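Lmo0547 protein (Listeria monocytogenes, PDB 4R9N) probably acts as a sugar-responsive transcriptional regulator of the SorC family, this fragment being its putative carbohydrate-binding domain. Local coordinates at residues E141-S153 with L207-L221. Residues are numbered along the deposited sequence; the frame is centred on the assembly and turned at random. Where two conformers were deposited one is given.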
ATOM      1  N   GLU A 141      10.409  11.516  -7.562  1.00 21.03           N
ATOM      2  CA  GLU A 141       8.989  11.859  -7.803  1.00 22.76           C
ATOM      3  C   GLU A 141       8.056  11.118  -6.877  1.00 21.30           C
ATOM      4  O   GLU A 141       7.126  11.725  -6.325  1.00 20.83           O
ATOM      5  CB  GLU A 141       8.614  11.641  -9.271  1.00 27.45           C
ATOM      6  CG  GLU A 141       9.249  12.680 -10.161  1.00 32.49           C
ATOM      7  CD  GLU A 141       9.334  12.350 -11.661  1.00 41.62           C
ATOM      8  OE1 GLU A 141       8.931  11.253 -12.122  1.00 45.08           O
ATOM      9  OE2 GLU A 141       9.901  13.205 -12.396  1.00 49.51           O
ATOM     10  N   GLY A 142       8.373   9.854  -6.561  1.00 20.07           N
ATOM     11  CA  GLY A 142       7.534   9.106  -5.597  1.00 19.93           C
ATOM     12  C   GLY A 142       7.540   9.751  -4.215  1.00 20.56           C
ATOM     13  O   GLY A 142       6.545   9.712  -3.462  1.00 19.95           O
ATOM     14  N   LYS A 143       8.704  10.295  -3.839  1.00 19.40           N
ATOM     15  CA  LYS A 143       8.868  10.816  -2.494  1.00 21.42           C
ATOM     16  C   LYS A 143       8.063  12.056  -2.335  1.00 19.56           C
ATOM     17  O   LYS A 143       7.729  12.422  -1.199  1.00 23.01           O
ATOM     18  CB  LYS A 143      10.342  11.087  -2.163  1.00 22.40           C
ATOM     19  CG  LYS A 143      11.228   9.867  -2.116  1.00 24.50           C
ATOM     20  CD  LYS A 143      12.722  10.235  -1.983  1.00 28.50           C
ATOM     21  CE  LYS A 143      13.630   9.071  -2.378  1.00 32.75           C
ATOM     22  NZ  LYS A 143      15.080   9.289  -2.051  1.00 38.02           N
ATOM     23  N   THR A 144       7.776  12.726  -3.433  1.00 20.21           N
ATOM     24  CA  THR A 144       7.061  14.015  -3.392  1.00 20.89           C
ATOM     25  C   THR A 144       5.625  13.994  -3.771  1.00 19.62           C
ATOM     26  O   THR A 144       5.001  15.030  -3.938  1.00 19.90           O
ATOM     27  CB  THR A 144       7.853  15.059  -4.195  1.00 25.14           C
ATOM     28  OG1 THR A 144       7.932  14.656  -5.562  1.00 26.80           O
ATOM     29  CG2 THR A 144       9.224  15.189  -3.619  1.00 26.86           C
ATOM     30  N   VAL A 145       4.995  12.810  -3.861  1.00 17.36           N
ATOM     31  CA  VAL A 145       3.576  12.781  -4.247  1.00 16.18           C
ATOM     32  C   VAL A 145       2.724  13.417  -3.180  1.00 17.70           C
ATOM     33  O   VAL A 145       3.096  13.398  -2.010  1.00 17.62           O
ATOM     34  CB  VAL A 145       3.063  11.334  -4.585  1.00 14.87           C
ATOM     35  CG1 VAL A 145       3.843  10.753  -5.791  1.00 15.83           C
ATOM     36  CG2 VAL A 145       3.203  10.427  -3.382  1.00 14.97           C
ATOM     37  N   ASP A 146       1.582  13.954  -3.589  1.00 18.42           N
ATOM     38  CA  ASP A 146       0.619  14.594  -2.682  1.00 19.76           C
ATOM     39  C   ASP A 146      -0.034  13.517  -1.803  1.00 19.61           C
ATOM     40  O   ASP A 146      -0.421  13.751  -0.637  1.00 18.98           O
ATOM     41  CB  ASP A 146      -0.487  15.288  -3.477  1.00 20.31           C
ATOM     42  CG  ASP A 146      -0.044  16.602  -4.182  1.00 24.00           C
ATOM     43  OD1 ASP A 146       0.992  17.217  -3.864  1.00 28.49           O
ATOM     44  OD2 ASP A 146      -0.757  16.972  -5.130  1.00 28.22           O
HETATM   45  N   MSE A 147      -0.307  12.373  -2.445  1.00 16.60           N
HETATM   46  CA  MSE A 147      -0.961  11.255  -1.753  1.00 15.88           C
HETATM   47  C   MSE A 147      -0.481   9.951  -2.222  1.00 14.83           C
HETATM   48  O   MSE A 147      -0.103   9.817  -3.383  1.00 14.59           O
HETATM   49  CB  MSE A 147      -2.465  11.418  -2.112  1.00 18.84           C
HETATM   50  CG  MSE A 147      -3.405  10.268  -2.021  1.00 24.48           C
HETATM   51 SE   MSE A 147      -5.154  10.959  -2.800  0.65 26.10          SE
HETATM   52  CE  MSE A 147      -5.720   9.299  -2.225  1.00 20.31           C
ATOM     53  N   ALA A 148      -0.616   8.911  -1.383  1.00 15.23           N
ATOM     54  CA  ALA A 148      -0.146   7.566  -1.799  1.00 13.96           C
ATOM     55  C   ALA A 148      -1.212   6.559  -1.362  1.00 15.74           C
ATOM     56  O   ALA A 148      -1.840   6.761  -0.319  1.00 14.94           O
ATOM     57  CB  ALA A 148       1.182   7.245  -1.166  1.00 14.76           C
ATOM     58  N   ILE A 149      -1.402   5.505  -2.139  1.00 14.57           N
ATOM     59  CA  ILE A 149      -2.312   4.426  -1.791  1.00 15.91           C
ATOM     60  C   ILE A 149      -1.476   3.169  -1.662  1.00 16.27           C
ATOM     61  O   ILE A 149      -0.757   2.780  -2.593  1.00 15.00           O
ATOM     62  CB  ILE A 149      -3.385   4.239  -2.829  1.00 18.09           C
ATOM     63  CG1 ILE A 149      -4.154   5.572  -2.946  1.00 19.39           C
ATOM     64  CG2 ILE A 149      -4.272   3.009  -2.479  1.00 19.65           C
ATOM     65  CD1 ILE A 149      -5.218   5.575  -4.033  1.00 22.01           C
ATOM     66  N   VAL A 150      -1.586   2.517  -0.500  1.00 14.89           N
ATOM     67  CA  VAL A 150      -0.778   1.327  -0.200  1.00 15.45           C
ATOM     68  C   VAL A 150      -1.699   0.235   0.377  1.00 16.24           C
ATOM     69  O   VAL A 150      -2.796   0.520   0.899  1.00 14.46           O
ATOM     70  CB  VAL A 150       0.386   1.622   0.782  1.00 15.70           C
ATOM     71  CG1 VAL A 150       1.305   2.665   0.246  1.00 16.84           C
ATOM     72  CG2 VAL A 150      -0.167   2.014   2.141  1.00 17.19           C
ATOM     73  N   GLY A 151      -1.243  -1.011   0.256  1.00 18.28           N
ATOM     74  CA  GLY A 151      -1.809  -2.147   1.019  1.00 20.91           C
ATOM     75  C   GLY A 151      -0.979  -2.419   2.274  1.00 21.24           C
ATOM     76  O   GLY A 151       0.168  -2.013   2.394  1.00 21.17           O
ATOM     77  N   VAL A 152      -1.514  -3.198   3.195  1.00 20.52           N
ATOM     78  CA  VAL A 152      -0.733  -3.607   4.348  1.00 23.27           C
ATOM     79  C   VAL A 152      -0.801  -5.140   4.346  1.00 24.02           C
ATOM     80  O   VAL A 152      -1.876  -5.728   4.172  1.00 23.30           O
ATOM     81  CB  VAL A 152      -1.274  -3.073   5.693  1.00 24.50           C
ATOM     82  CG1 VAL A 152      -0.366  -3.523   6.848  1.00 27.65           C
ATOM     83  CG2 VAL A 152      -1.397  -1.581   5.666  1.00 26.87           C
ATOM     84  N   SER A 153       0.328  -5.810   4.492  1.00 23.71           N
ATOM     85  CA  SER A 153       0.276  -7.265   4.461  1.00 26.57           C
ATOM     86  C   SER A 153       1.095  -7.879   5.576  1.00 26.80           C
ATOM     87  O   SER A 153       1.770  -7.192   6.318  1.00 23.15           O
ATOM     88  CB  SER A 153       0.743  -7.763   3.090  1.00 31.40           C
ATOM     89  OG  SER A 153       0.508  -9.173   3.020  1.00 41.06           O
ATOM     90  N   LEU A 207      10.021   3.201  -2.472  1.00 16.92           N
ATOM     91  CA  LEU A 207       9.926   4.108  -1.347  1.00 17.67           C
ATOM     92  C   LEU A 207      10.056   3.390  -0.033  1.00 16.79           C
ATOM     93  O   LEU A 207       9.418   2.340   0.161  1.00 17.29           O
ATOM     94  CB  LEU A 207       8.528   4.734  -1.422  1.00 20.59           C
ATOM     95  CG  LEU A 207       8.175   6.030  -0.766  1.00 26.61           C
ATOM     96  CD1 LEU A 207       8.443   7.144  -1.751  1.00 27.69           C
ATOM     97  CD2 LEU A 207       6.692   6.060  -0.428  1.00 28.74           C
ATOM     98  N   SER A 208      10.848   3.932   0.894  1.00 16.43           N
ATOM     99  CA  SER A 208      11.039   3.410   2.235  1.00 17.36           C
ATOM    100  C   SER A 208       9.928   3.842   3.185  1.00 16.91           C
ATOM    101  O   SER A 208       9.122   4.752   2.881  1.00 15.99           O
ATOM    102  CB  SER A 208      12.384   3.901   2.780  1.00 18.95           C
ATOM    103  OG  SER A 208      12.223   5.292   3.082  1.00 18.71           O
ATOM    104  N   LEU A 209       9.822   3.198   4.350  1.00 18.02           N
ATOM    105  CA  LEU A 209       8.779   3.594   5.319  1.00 18.32           C
ATOM    106  C   LEU A 209       8.957   5.013   5.823  1.00 20.45           C
ATOM    107  O   LEU A 209       7.961   5.751   6.012  1.00 20.76           O
ATOM    108  CB  LEU A 209       8.685   2.642   6.518  1.00 19.65           C
ATOM    109  CG  LEU A 209       8.328   1.233   6.075  1.00 21.12           C
ATOM    110  CD1 LEU A 209       8.250   0.301   7.256  1.00 23.44           C
ATOM    111  CD2 LEU A 209       7.039   1.167   5.287  1.00 21.26           C
ATOM    112  N   GLU A 210      10.187   5.445   6.023  1.00 20.77           N
ATOM    113  CA  GLU A 210      10.375   6.824   6.454  1.00 24.01           C
ATOM    114  C   GLU A 210      10.003   7.840   5.392  1.00 23.76           C
ATOM    115  O   GLU A 210       9.444   8.892   5.698  1.00 22.10           O
ATOM    116  CB  GLU A 210      11.774   7.062   6.981  1.00 31.46           C
ATOM    117  CG  GLU A 210      11.974   6.398   8.332  1.00 38.23           C
ATOM    118  CD  GLU A 210      11.561   7.244   9.557  1.00 47.00           C
ATOM    119  OE1 GLU A 210      10.409   7.746   9.690  1.00 50.96           O
ATOM    120  OE2 GLU A 210      12.420   7.368  10.445  1.00 57.23           O
ATOM    121  N   GLU A 211      10.243   7.496   4.134  1.00 20.50           N
ATOM    122  CA  GLU A 211       9.769   8.300   3.023  1.00 18.93           C
ATOM    123  C   GLU A 211       8.260   8.335   2.963  1.00 19.86           C
ATOM    124  O   GLU A 211       7.693   9.356   2.696  1.00 19.21           O
ATOM    125  CB  GLU A 211      10.330   7.816   1.740  1.00 20.73           C
ATOM    126  CG  GLU A 211      11.805   8.190   1.615  1.00 23.19           C
ATOM    127  CD  GLU A 211      12.608   7.369   0.637  1.00 25.78           C
ATOM    128  OE1 GLU A 211      12.070   6.470  -0.057  1.00 23.28           O
ATOM    129  OE2 GLU A 211      13.848   7.622   0.628  1.00 29.60           O
ATOM    130  N   LEU A 212       7.609   7.191   3.203  1.00 18.84           N
ATOM    131  CA  LEU A 212       6.182   7.126   3.194  0.60 18.64           C
ATOM    132  C   LEU A 212       5.584   8.016   4.292  1.00 21.80           C
ATOM    133  O   LEU A 212       4.560   8.682   4.082  1.00 20.78           O
ATOM    134  CB  LEU A 212       5.720   5.673   3.382  0.60 18.14           C
ATOM    135  CG  LEU A 212       4.214   5.378   3.367  0.60 16.54           C
ATOM    136  CD1 LEU A 212       3.668   5.500   1.955  0.60 17.33           C
ATOM    137  CD2 LEU A 212       3.914   4.012   3.976  0.60 17.56           C
ATOM    138  N   LYS A 213       6.222   8.029   5.455  1.00 23.01           N
ATOM    139  CA  LYS A 213       5.744   8.815   6.546  1.00 27.24           C
ATOM    140  C   LYS A 213       5.778  10.332   6.222  1.00 27.31           C
ATOM    141  O   LYS A 213       5.004  11.082   6.771  1.00 28.72           O
ATOM    142  CB  LYS A 213       6.559   8.492   7.798  1.00 34.45           C
ATOM    143  CG  LYS A 213       5.822   8.819   9.071  1.00 43.81           C
ATOM    144  CD  LYS A 213       6.574   8.355  10.308  1.00 51.96           C
ATOM    145  CE  LYS A 213       5.776   8.713  11.570  1.00 58.74           C
ATOM    146  NZ  LYS A 213       5.533  10.179  11.703  1.00 61.67           N
ATOM    147  N   ASN A 214       6.598  10.759   5.292  1.00 23.97           N
ATOM    148  CA  ASN A 214       6.657  12.139   4.894  0.70 25.97           C
ATOM    149  C   ASN A 214       5.623  12.541   3.823  1.00 24.58           C
ATOM    150  O   ASN A 214       5.466  13.713   3.522  1.00 24.81           O
ATOM    151  CB  ASN A 214       8.058  12.485   4.444  0.70 27.97           C
ATOM    152  CG  ASN A 214       9.011  12.668   5.601  0.70 34.13           C
ATOM    153  OD1 ASN A 214       8.628  13.095   6.712  0.70 35.99           O
ATOM    154  ND2 ASN A 214      10.268  12.385   5.342  0.70 34.01           N
ATOM    155  N   ILE A 215       4.918  11.586   3.262  1.00 20.90           N
ATOM    156  CA  ILE A 215       3.896  11.909   2.261  1.00 19.41           C
ATOM    157  C   ILE A 215       2.684  12.473   3.029  1.00 20.22           C
ATOM    158  O   ILE A 215       2.315  11.921   4.040  1.00 20.25           O
ATOM    159  CB  ILE A 215       3.531  10.663   1.426  1.00 18.35           C
ATOM    160  CG1 ILE A 215       4.680  10.312   0.483  1.00 17.94           C
ATOM    161  CG2 ILE A 215       2.284  10.882   0.591  1.00 16.40           C
ATOM    162  CD1 ILE A 215       4.479   8.977  -0.231  1.00 18.95           C
ATOM    163  N   PRO A 216       2.094  13.586   2.553  1.00 20.79           N
ATOM    164  CA  PRO A 216       1.045  14.250   3.343  1.00 22.74           C
ATOM    165  C   PRO A 216      -0.142  13.367   3.640  1.00 21.94           C
ATOM    166  O   PRO A 216      -0.659  13.439   4.790  1.00 19.57           O
ATOM    167  CB  PRO A 216       0.632  15.443   2.479  1.00 23.83           C
ATOM    168  CG  PRO A 216       1.851  15.763   1.715  1.00 23.61           C
ATOM    169  CD  PRO A 216       2.557  14.456   1.456  1.00 22.03           C
ATOM    170  N   THR A 217      -0.595  12.586   2.658  1.00 18.35           N
ATOM    171  CA  THR A 217      -1.734  11.705   2.878  1.00 18.89           C
ATOM    172  C   THR A 217      -1.432  10.327   2.359  1.00 17.43           C
ATOM    173  O   THR A 217      -1.368  10.094   1.134  1.00 17.12           O
ATOM    174  CB  THR A 217      -3.016  12.198   2.208  1.00 20.37           C
ATOM    175  OG1 THR A 217      -3.301  13.566   2.598  1.00 24.77           O
ATOM    176  CG2 THR A 217      -4.215  11.265   2.515  1.00 22.14           C
ATOM    177  N   VAL A 218      -1.305   9.380   3.251  1.00 16.88           N
ATOM    178  CA  VAL A 218      -1.085   7.987   2.863  1.00 16.75           C
ATOM    179  C   VAL A 218      -2.391   7.244   3.215  1.00 17.01           C
ATOM    180  O   VAL A 218      -2.849   7.266   4.378  1.00 15.72           O
ATOM    181  CB  VAL A 218       0.082   7.345   3.629  1.00 17.58           C
ATOM    182  CG1 VAL A 218       0.123   5.832   3.383  1.00 17.66           C
ATOM    183  CG2 VAL A 218       1.377   8.014   3.249  1.00 17.75           C
ATOM    184  N   VAL A 219      -2.982   6.620   2.195  1.00 16.16           N
ATOM    185  CA  VAL A 219      -4.178   5.864   2.344  1.00 16.70           C
ATOM    186  C   VAL A 219      -3.869   4.387   2.310  1.00 17.04           C
ATOM    187  O   VAL A 219      -3.163   3.947   1.393  1.00 16.71           O
ATOM    188  CB  VAL A 219      -5.109   6.136   1.165  1.00 17.78           C
ATOM    189  CG1 VAL A 219      -6.386   5.342   1.366  1.00 18.86           C
ATOM    190  CG2 VAL A 219      -5.381   7.615   1.072  1.00 18.23           C
ATOM    191  N   ALA A 220      -4.330   3.642   3.299  1.00 15.11           N
ATOM    192  CA  ALA A 220      -4.169   2.208   3.302  1.00 17.83           C
ATOM    193  C   ALA A 220      -5.499   1.494   3.180  1.00 19.32           C
ATOM    194  O   ALA A 220      -6.573   1.880   3.810  1.00 17.80           O
ATOM    195  CB  ALA A 220      -3.439   1.772   4.549  1.00 18.58           C
ATOM    196  N   LEU A 221      -5.460   0.469   2.349  1.00 20.37           N
ATOM    197  CA  LEU A 221      -6.586  -0.438   2.118  1.00 24.15           C
ATOM    198  C   LEU A 221      -6.221  -1.784   2.713  1.00 26.54           C
ATOM    199  O   LEU A 221      -5.198  -2.325   2.318  1.00 31.40           O
ATOM    200  CB  LEU A 221      -6.714  -0.643   0.607  1.00 27.51           C
ATOM    201  CG  LEU A 221      -7.456   0.330  -0.290  1.00 35.65           C
ATOM    202  CD1 LEU A 221      -7.284   1.769   0.089  1.00 33.88           C
ATOM    203  CD2 LEU A 221      -7.087   0.110  -1.756  1.00 35.31           C
TER
HETATM  204  O   HOH W   1       8.723  11.223   1.076  1.00 23.65           O
HETATM  205  O   HOH W   2      15.348   9.650   1.317  1.00 41.19           O
HETATM  206  O   HOH W   3      -2.672  15.028   0.155  1.00 32.11           O
HETATM  207  O   HOH W   4      -3.947  -4.704   1.830  1.00 30.90           O
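Ala148 O takes the N-H of Val219 in an almost straight bond (2.8 Å, 179° at the hydrogen), and Val219 O in turn accepts from Val150 N at 2.8 Å. Ala148 N to Thr217 O and Leu221 N to Val150 O continue this zigzag, which joins strands 147-151 and 217-221 in parallel. At the Asp146 end, a water donates to Asp146 O and also bonds Thr217 OG1; beyond Gly151, another links Val152 N to Leu221 O. On one face of the sheet the extended selenomethionine Met147 lays its terminal CE against Val219 CG2 (3.7 Å), and Ile149 CG2 touches the Leu221 methyls; helices 30-49 and 61-69 cover this side. On the other face Ile215 reaches in from the loop ahead of its strand: CG1 stands anti to the carbonyl carbon (chi1 -72°) and the extended chain carries CD1 against both Val145 CG2 (3.7 Å) and Ala148 CB (3.8 Å). Farther along, Val150 meets Leu212 CD1 through CG1 and Val218 CG1 through CG2. The helices ahead of the two strands also meet. Glu211 OE2 lies 3.4 Å from Lys143 NZ in a salt bridge whose hydrogen bond is weak; a water donates to OE2 and only weakly accepts from the ammonium, whose stronger partner is Glu140. Glu211 OE1 accepts from Ser208 N and Ser208 OG from Glu211 N, a capping box that fixes this carboxylate at its helix start. A water between Lys143 O and Glu211 O ties the helices' backbones. Neighbouring parallel strands, each preceded by a helix, within a seven-stranded parallel sheet covered by helices are characteristic of a Rossmann-like alpha/beta fold.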